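Local coordinates for protein Methylcobalamin\: coenzyme M methyltransferase (Methanosarcina mazei, PDB 4AY7) that transfers a methyl group from a methylated corrinoid to coenzyme M in methanogenesis, using a zinc ion held in a TIM-barrel fold, at residues D163-V167 with K168-K172; I175-T178 with D179-E182. All blocks are in the same frame, centred on the assembly; numbering follows the deposited sequence.

Interaction 1 of 2, residues D163-V167 with K168-K172; sequences DLVSV and KSFMK
Val-165 lays its CG2 methyl against the first carbon of the Phe-170 side chain, 3.8 Å from CB, and the same methyl lies near the plane of the ring at its edge, 4.2 Å from CD1. Phe-170 CG runs anti to its own backbone N (chi1 -171°), which carries the ring back against helix 157-165, onto Val-158, Ala-161 and Ser-162; Leu-185 of helix 178-202 packs on it as well. The next residue after Val-165, Ser-166, builds the polar side of the turn. Its OG sits between backbone N and carbonyl carbon (chi1 83°) and from there accepts the amide of Ser-169, with N to OG 3.1 Å and the N-H pointing nearly straight at the oxygen. The Ser-169 hydroxyl lies 2.9 Å from Ser-166 OG and is hydrogen-bonded to Pro-112 O, so it also reaches a neighbouring loop. Behind the cap the ordinary helical ladder starts: Phe-170 N donates to Ser-166 O at 3.0 Å, and Met-171 N to Val-167 O at 2.9 Å. In the modelled conformer of Met-171, its CG keeps a weak apolar contact of 4.3 Å with Val-167 CG2. Ser-166 has a positive phi of 87°, a backbone turn that ends helix 157-165 and swings the chain into the next helix within a residue. The whole is a tight helix-to-helix corner with a serine N-cap opening helix 167-176, in the helical layer around the strands of the TIM barrel.

Interaction 2 of 2, residues I175-T178 with D179-E182; sequences IKKT and DLLE
Glu-182 N and Thr-178 O make the shorter of two well-aligned bonds here, 2.8 Å long with an N-H...O angle of 167°. The other runs from Leu-181 N to Lys-177 O at 3.2 Å, equally straight. Leu-180 N adds a weak, bent bond to Lys-177 O at 2.9 Å, so the carbonyl of the N-cap residue takes two amides of the first turn. The Glu-182 side chain passes alongside Thr-178 O, with CG 3.4 Å from that oxygen, and then carries its carboxylate on to helix 221-238, where OE1 forms a salt bridge with Arg-231. Outside the backbone ladder, Lys-177 and Leu-180 lie side by side and point the same way. The lysine chain is bent at chi2 and chi3 (-83° and -52°), which brings CE back alongside the leucine: CE comes within 3.7 Å of Leu-180 CD1, while CB touches the same methyl from nearer the backbone. Leu-180 also rests on Trp-173. Leu-181 turns inward instead; its CB sits close to Thr-178 O, and its side chain packs on Ser-174 of the preceding helix and on Phe-227 of helix 221-238, which Thr-178 touches too. Chemically this is a helix start made by main-chain amides and carbonyls, in which the lysine lends its aliphatic length to flank a leucine and the glutamate ties the start of helix 178-202 to helix 221-238 through charge.

How the interactions relate
Helix 167-176 joins the two contacts: interaction 1 lies at its beginning, where helix 157-165 ends, and interaction 2 at its finish, where helix 178-202 starts. They follow one another along the chain, with centres about 11 Å apart on the same side of the chain's centre. They also touch directly, Phe-170 O lying 3.3 Å from Leu-181 CD1, so a leucine methyl of interaction 2 packs against the backbone of interaction 1 where the chain folds back. Three successive helices are thus joined by two one-residue links, at Ser-166 and Lys-177, between the barrel strands 150-155 and 206-210. Both lie in the outer helical layer of the TIM barrel, away from the zinc site and the coenzyme M-binding residues.

Interaction 1 of 2, residues D163-V167 with K168-K172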
ATOM      1  N   ASP A 163       6.783   3.709 -14.384  1.00 20.13           N
ATOM      2  CA  ASP A 163       8.009   4.474 -13.991  1.00 20.99           C
ATOM      3  C   ASP A 163       9.284   4.052 -14.743  1.00 20.70           C
ATOM      4  O   ASP A 163      10.177   4.942 -14.965  1.00 20.35           O
ATOM      5  CB  ASP A 163       8.246   4.438 -12.484  1.00 21.35           C
ATOM      6  CG  ASP A 163       7.195   5.242 -11.693  1.00 23.51           C
ATOM      7  OD1 ASP A 163       6.613   6.249 -12.191  1.00 26.38           O
ATOM      8  OD2 ASP A 163       7.051   4.934 -10.512  1.00 24.99           O
ATOM      9  N   LEU A 164       9.344   2.806 -15.269  1.00 20.20           N
ATOM     10  CA  LEU A 164      10.530   2.402 -16.014  1.00 20.47           C
ATOM     11  C   LEU A 164      10.567   3.192 -17.308  1.00 20.64           C
ATOM     12  O   LEU A 164      11.643   3.535 -17.807  1.00 21.74           O
ATOM     13  CB  LEU A 164      10.498   0.926 -16.360  1.00 21.47           C
ATOM     14  CG  LEU A 164      10.711   0.016 -15.183  1.00 22.60           C
ATOM     15  CD1 LEU A 164      10.590  -1.447 -15.610  1.00 23.37           C
ATOM     16  CD2 LEU A 164      11.990   0.290 -14.439  1.00 23.49           C
ATOM     17  N   VAL A 165       9.389   3.441 -17.897  1.00 20.29           N
ATOM     18  CA  VAL A 165       9.301   3.962 -19.256  1.00 20.76           C
ATOM     19  C   VAL A 165       8.703   5.369 -19.383  1.00 21.68           C
ATOM     20  O   VAL A 165       8.703   5.955 -20.471  1.00 21.90           O
ATOM     21  CB  VAL A 165       8.551   2.955 -20.190  1.00 20.90           C
ATOM     22  CG1 VAL A 165       9.167   1.555 -20.024  1.00 20.35           C
ATOM     23  CG2 VAL A 165       7.081   2.894 -19.887  1.00 20.82           C
ATOM     24  N   SER A 166       8.238   5.931 -18.279  1.00 22.25           N
ATOM     25  CA  SER A 166       7.473   7.211 -18.253  1.00 23.03           C
ATOM     26  C   SER A 166       5.955   6.876 -18.467  1.00 24.43           C
ATOM     27  O   SER A 166       5.565   5.989 -19.235  1.00 23.58           O
ATOM     28  CB  SER A 166       8.010   8.243 -19.282  1.00 24.21           C
ATOM     29  OG  SER A 166       7.500   8.039 -20.625  1.00 24.80           O
ATOM     30  N   VAL A 167       5.067   7.610 -17.803  1.00 25.08           N
ATOM     31  CA  VAL A 167       3.673   7.322 -17.988  1.00 26.14           C
ATOM     32  C   VAL A 167       3.255   7.717 -19.408  1.00 27.60           C
ATOM     33  O   VAL A 167       2.393   7.071 -20.016  1.00 27.12           O
ATOM     34  CB  VAL A 167       2.758   7.991 -16.915  1.00 26.74           C
ATOM     35  CG1 VAL A 167       2.697   9.476 -17.100  1.00 27.15           C
ATOM     36  CG2 VAL A 167       1.365   7.385 -17.028  1.00 27.70           C
ATOM     37  N   LYS A 168       3.902   8.711 -19.982  1.00 29.26           N
ATOM     38  CA  LYS A 168       3.576   9.096 -21.356  1.00 31.20           C
ATOM     39  C   LYS A 168       3.882   7.980 -22.402  1.00 30.79           C
ATOM     40  O   LYS A 168       3.086   7.732 -23.315  1.00 32.18           O
ATOM     41  CB  LYS A 168       4.331  10.350 -21.669  1.00 34.76           C
ATOM     42  CG  LYS A 168       3.983  10.972 -22.987  1.00 38.31           C
ATOM     43  CD  LYS A 168       4.976  12.082 -23.296  1.00 41.58           C
ATOM     44  CE  LYS A 168       5.125  12.282 -24.802  1.00 43.60           C
ATOM     45  NZ  LYS A 168       3.946  13.020 -25.333  1.00 46.32           N
ATOM     46  N   SER A 169       5.033   7.321 -22.270  1.00 28.44           N
ATOM     47  CA  SER A 169       5.379   6.201 -23.147  1.00 27.90           C
ATOM     48  C   SER A 169       4.466   5.022 -22.841  1.00 27.70           C
ATOM     49  O   SER A 169       3.990   4.319 -23.709  1.00 27.30           O
ATOM     50  CB  SER A 169       6.817   5.780 -22.967  1.00 26.45           C
ATOM     51  OG  SER A 169       7.674   6.879 -23.245  1.00 26.59           O
ATOM     52  N   PHE A 170       4.221   4.798 -21.577  1.00 27.64           N
ATOM     53  CA  PHE A 170       3.359   3.660 -21.146  1.00 27.82           C
ATOM     54  C   PHE A 170       1.959   3.772 -21.761  1.00 30.01           C
ATOM     55  O   PHE A 170       1.475   2.820 -22.382  1.00 31.86           O
ATOM     56  CB  PHE A 170       3.349   3.605 -19.622  1.00 27.33           C
ATOM     57  CG  PHE A 170       2.695   2.403 -19.040  1.00 28.41           C
ATOM     58  CD1 PHE A 170       3.414   1.229 -18.853  1.00 28.76           C
ATOM     59  CD2 PHE A 170       1.404   2.450 -18.636  1.00 28.52           C
ATOM     60  CE1 PHE A 170       2.840   0.133 -18.312  1.00 28.87           C
ATOM     61  CE2 PHE A 170       0.800   1.328 -18.097  1.00 28.48           C
ATOM     62  CZ  PHE A 170       1.534   0.180 -17.901  1.00 27.96           C
ATOM     63  N   MET A 171       1.344   4.945 -21.701  1.00 30.24           N
ATOM     64  CA  MET A 171       0.027   5.129 -22.290  0.70 32.97           C
ATOM     65  C   MET A 171       0.058   4.978 -23.806  1.00 32.59           C
ATOM     66  O   MET A 171      -0.774   4.270 -24.390  1.00 33.50           O
ATOM     67  CB  MET A 171      -0.564   6.476 -21.869  0.70 35.02           C
ATOM     68  CG  MET A 171      -1.077   6.463 -20.427  0.70 38.06           C
ATOM     69  SD  MET A 171      -1.842   8.017 -19.835  0.70 46.32           S
ATOM     70  CE  MET A 171      -2.862   8.502 -21.262  0.70 41.07           C
ATOM     71  N   LYS A 172       1.048   5.584 -24.447  1.00 34.11           N
ATOM     72  CA  LYS A 172       1.176   5.528 -25.906  1.00 34.57           C
ATOM     73  C   LYS A 172       1.407   4.101 -26.377  1.00 33.84           C
ATOM     74  O   LYS A 172       0.814   3.677 -27.344  1.00 34.25           O
ATOM     75  CB  LYS A 172       2.319   6.467 -26.350  1.00 38.02           C
ATOM     76  CG  LYS A 172       2.494   6.725 -27.845  1.00 41.44           C
ATOM     77  CD  LYS A 172       3.593   7.815 -28.078  1.00 44.74           C
ATOM     78  CE  LYS A 172       3.523   8.563 -29.428  1.00 48.31           C
ATOM     79  NZ  LYS A 172       4.584   8.260 -30.476  1.00 49.11           N
TER

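Interaction 2 of 2, residues I175-T178 with D179-E182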
ATOM      1  N   ILE A 175      -1.665   1.550 -26.605  1.00 37.75           N
ATOM      2  CA  ILE A 175      -2.417   1.567 -27.888  1.00 38.85           C
ATOM      3  C   ILE A 175      -1.560   1.141 -29.081  1.00 40.41           C
ATOM      4  O   ILE A 175      -2.016   0.379 -29.924  1.00 42.50           O
ATOM      5  CB  ILE A 175      -2.890   2.993 -28.236  1.00 39.40           C
ATOM      6  CG1 ILE A 175      -3.784   3.558 -27.151  1.00 39.40           C
ATOM      7  CG2 ILE A 175      -3.492   3.035 -29.650  1.00 40.05           C
ATOM      8  CD1 ILE A 175      -3.410   4.969 -26.735  1.00 39.67           C
ATOM      9  N   LYS A 176      -0.329   1.636 -29.160  1.00 39.20           N
ATOM     10  CA  LYS A 176       0.418   1.560 -30.402  1.00 41.12           C
ATOM     11  C   LYS A 176       1.528   0.524 -30.427  1.00 38.90           C
ATOM     12  O   LYS A 176       1.904   0.104 -31.508  1.00 38.27           O
ATOM     13  CB  LYS A 176       0.983   2.938 -30.791  1.00 45.95           C
ATOM     14  CG  LYS A 176       0.389   3.551 -32.057  1.00 50.46           C
ATOM     15  CD  LYS A 176      -0.954   4.214 -31.773  1.00 52.63           C
ATOM     16  CE  LYS A 176      -1.516   4.987 -32.972  1.00 55.49           C
ATOM     17  NZ  LYS A 176      -2.282   6.167 -32.463  1.00 55.39           N
ATOM     18  N   LYS A 177       2.066   0.118 -29.277  1.00 35.26           N
ATOM     19  CA  LYS A 177       3.141  -0.859 -29.240  1.00 34.62           C
ATOM     20  C   LYS A 177       2.936  -1.787 -28.066  1.00 33.18           C
ATOM     21  O   LYS A 177       3.700  -1.745 -27.110  1.00 31.78           O
ATOM     22  CB  LYS A 177       4.506  -0.171 -29.056  1.00 35.94           C
ATOM     23  CG  LYS A 177       4.995   0.774 -30.171  1.00 38.98           C
ATOM     24  CD  LYS A 177       5.696   0.160 -31.396  1.00 40.02           C
ATOM     25  CE  LYS A 177       6.878  -0.791 -31.113  1.00 40.14           C
ATOM     26  NZ  LYS A 177       7.490  -1.385 -32.346  1.00 40.98           N
ATOM     27  N   THR A 178       1.921  -2.643 -28.137  1.00 32.91           N
ATOM     28  CA  THR A 178       1.546  -3.425 -26.988  1.00 32.24           C
ATOM     29  C   THR A 178       2.632  -4.440 -26.635  1.00 32.49           C
ATOM     30  O   THR A 178       2.716  -4.856 -25.471  1.00 32.03           O
ATOM     31  CB  THR A 178       0.214  -4.126 -27.226  1.00 32.89           C
ATOM     32  OG1 THR A 178       0.335  -5.026 -28.349  1.00 35.48           O
ATOM     33  CG2 THR A 178      -0.917  -3.057 -27.467  1.00 33.25           C
ATOM     34  N   ASP A 179       3.498  -4.816 -27.588  1.00 33.36           N
ATOM     35  CA  ASP A 179       4.632  -5.672 -27.240  1.00 33.91           C
ATOM     36  C   ASP A 179       5.532  -5.005 -26.232  1.00 31.69           C
ATOM     37  O   ASP A 179       6.117  -5.675 -25.380  1.00 30.37           O
ATOM     38  CB  ASP A 179       5.498  -6.006 -28.432  1.00 37.26           C
ATOM     39  CG  ASP A 179       5.196  -7.313 -29.001  1.00 42.92           C
ATOM     40  OD1 ASP A 179       4.006  -7.687 -28.987  1.00 46.87           O
ATOM     41  OD2 ASP A 179       6.121  -7.985 -29.506  1.00 49.56           O
ATOM     42  N   LEU A 180       5.767  -3.703 -26.409  1.00 31.61           N
ATOM     43  CA  LEU A 180       6.615  -2.968 -25.482  1.00 30.93           C
ATOM     44  C   LEU A 180       5.938  -2.769 -24.109  1.00 27.96           C
ATOM     45  O   LEU A 180       6.501  -2.954 -23.034  1.00 26.01           O
ATOM     46  CB  LEU A 180       7.055  -1.600 -26.083  1.00 31.88           C
ATOM     47  CG  LEU A 180       7.956  -1.567 -27.310  1.00 33.09           C
ATOM     48  CD1 LEU A 180       8.109  -0.100 -27.715  1.00 35.09           C
ATOM     49  CD2 LEU A 180       9.331  -2.187 -27.070  1.00 33.26           C
ATOM     50  N   LEU A 181       4.695  -2.382 -24.167  1.00 27.97           N
ATOM     51  CA  LEU A 181       3.856  -2.415 -22.992  1.00 27.12           C
ATOM     52  C   LEU A 181       3.981  -3.739 -22.200  1.00 26.01           C
ATOM     53  O   LEU A 181       4.252  -3.721 -20.969  1.00 22.94           O
ATOM     54  CB  LEU A 181       2.397  -2.181 -23.336  1.00 27.71           C
ATOM     55  CG  LEU A 181       1.584  -1.939 -22.080  1.00 27.65           C
ATOM     56  CD1 LEU A 181       1.430  -0.460 -21.794  1.00 27.29           C
ATOM     57  CD2 LEU A 181       0.197  -2.562 -22.253  1.00 27.88           C
ATOM     58  N   GLU A 182       3.801  -4.871 -22.891  1.00 25.15           N
ATOM     59  CA  GLU A 182       3.969  -6.160 -22.226  1.00 26.39           C
ATOM     60  C   GLU A 182       5.329  -6.530 -21.737  1.00 25.02           C
ATOM     61  O   GLU A 182       5.463  -7.099 -20.649  1.00 24.08           O
ATOM     62  CB  GLU A 182       3.436  -7.312 -23.082  1.00 29.20           C
ATOM     63  CG  GLU A 182       1.927  -7.309 -23.209  1.00 31.02           C
ATOM     64  CD  GLU A 182       1.458  -8.615 -23.859  1.00 35.40           C
ATOM     65  OE1 GLU A 182       1.858  -9.738 -23.409  1.00 36.84           O
ATOM     66  OE2 GLU A 182       0.752  -8.504 -24.869  1.00 39.85           O
TER